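Local coordinates for protein alcohol dehydrogenase (Thermus sp., PDB 4CPD) that probably oxidises alcohols or reduces the matching carbonyl compounds with NAD(H), as a zinc-containing medium-chain dehydrogenase, at residues L297-D300 with A301-L305. Sequence-based numbering, arbitrary orientation.
Sequences LYID and AVLAL
Helix 295-307 is held through its early turns by successive i to i+4 backbone bonds. V302 N donates to Y298 O and A304 N to D300 O. Between them L303 N donates to I299 O at 3.0 Å. This middle bond is the straightest, with an N-H...O angle of 175°. One residue earlier, between L297 O and A301 N, a water takes the place of the direct bond. It accepts from A301 N (3.0 Å) and donates to L297 O (3.2 Å), so this one step of the pattern is bridged by water. Side chains one turn apart touch only lightly. CB of Y298 lies 4.4 Å from CG2 of V302, the branch set beside the backbone N. CG1 of I299 meets CD1 of L303 at 4.2 Å. The ring of Y298 leads away from V302, with CB of L297 over one face. The helix meets helix 153-163 through V302 and a hydrogen bond from Y298 OH to Q163. It meets strand 136-137 through I299 and L303, which lie on R136, and through a salt bridge from D300 OD1 to R136 NE, outside the two segments. This is alpha-helical i to i+4 bonding with one water-bridged step, in the helix that follows strand 286-290, an outermost strand of the parallel Rossmann-type sheet.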
# COMPACT_ATOMS: atom_id res chain seq x y z
N LEU A 297 -3.00 -11.99 -13.48
CA LEU A 297 -2.24 -12.54 -12.40
C LEU A 297 -3.07 -13.58 -11.63
O LEU A 297 -2.50 -14.52 -11.13
CB LEU A 297 -1.78 -11.42 -11.46
CG LEU A 297 -0.68 -11.83 -10.45
CD1 LEU A 297 0.58 -12.24 -11.17
CD2 LEU A 297 -0.37 -10.71 -9.46
N TYR A 298 -4.39 -13.40 -11.57
CA TYR A 298 -5.27 -14.18 -10.72
C TYR A 298 -6.18 -15.15 -11.46
O TYR A 298 -6.72 -16.06 -10.86
CB TYR A 298 -6.15 -13.22 -9.93
CG TYR A 298 -5.32 -12.22 -9.15
CD1 TYR A 298 -4.49 -12.64 -8.12
CD2 TYR A 298 -5.36 -10.86 -9.44
CE1 TYR A 298 -3.73 -11.75 -7.41
CE2 TYR A 298 -4.59 -9.96 -8.74
CZ TYR A 298 -3.78 -10.41 -7.74
OH TYR A 298 -3.02 -9.55 -7.02
N ILE A 299 -6.35 -14.96 -12.75
CA ILE A 299 -7.40 -15.68 -13.47
C ILE A 299 -7.29 -17.20 -13.38
O ILE A 299 -8.29 -17.86 -13.31
CB ILE A 299 -7.46 -15.24 -14.94
CG1 ILE A 299 -8.75 -15.71 -15.59
CG2 ILE A 299 -6.26 -15.78 -15.72
CD1 ILE A 299 -9.00 -15.04 -16.92
N ASP A 300 -6.09 -17.76 -13.35
CA ASP A 300 -5.94 -19.22 -13.32
C ASP A 300 -6.47 -19.79 -12.01
O ASP A 300 -7.17 -20.80 -12.01
CB ASP A 300 -4.49 -19.64 -13.59
CG ASP A 300 -4.04 -19.27 -15.01
OD1 ASP A 300 -4.67 -19.73 -15.97
OD2 ASP A 300 -3.08 -18.48 -15.19
N ALA A 301 -6.17 -19.11 -10.90
CA ALA A 301 -6.64 -19.54 -9.59
C ALA A 301 -8.13 -19.37 -9.48
O ALA A 301 -8.80 -20.19 -8.89
CB ALA A 301 -5.97 -18.75 -8.49
N VAL A 302 -8.65 -18.29 -10.05
CA VAL A 302 -10.09 -18.03 -9.96
C VAL A 302 -10.85 -19.13 -10.70
O VAL A 302 -11.76 -19.73 -10.16
CB VAL A 302 -10.43 -16.63 -10.51
CG1 VAL A 302 -11.93 -16.46 -10.69
CG2 VAL A 302 -9.89 -15.58 -9.56
N LEU A 303 -10.43 -19.42 -11.91
CA LEU A 303 -10.99 -20.54 -12.66
C LEU A 303 -10.97 -21.89 -11.88
O LEU A 303 -11.96 -22.62 -11.85
CB LEU A 303 -10.26 -20.72 -14.00
CG LEU A 303 -10.52 -19.62 -15.03
CD1 LEU A 303 -9.68 -19.78 -16.31
CD2 LEU A 303 -11.98 -19.57 -15.41
N ALA A 304 -9.85 -22.23 -11.26
CA ALA A 304 -9.80 -23.46 -10.50
C ALA A 304 -10.88 -23.44 -9.38
O ALA A 304 -11.49 -24.45 -9.08
CB ALA A 304 -8.39 -23.68 -9.94
N LEU A 305 -11.12 -22.28 -8.78
CA LEU A 305 -12.10 -22.19 -7.73
C LEU A 305 -13.53 -22.33 -8.30
O LEU A 305 -14.42 -22.94 -7.67
CB LEU A 305 -11.96 -20.87 -6.95
CG LEU A 305 -10.80 -20.71 -5.98
CD1 LEU A 305 -10.72 -19.28 -5.53
CD2 LEU A 305 -10.97 -21.56 -4.75
O HOH W 1 -3.71 -17.41 -10.57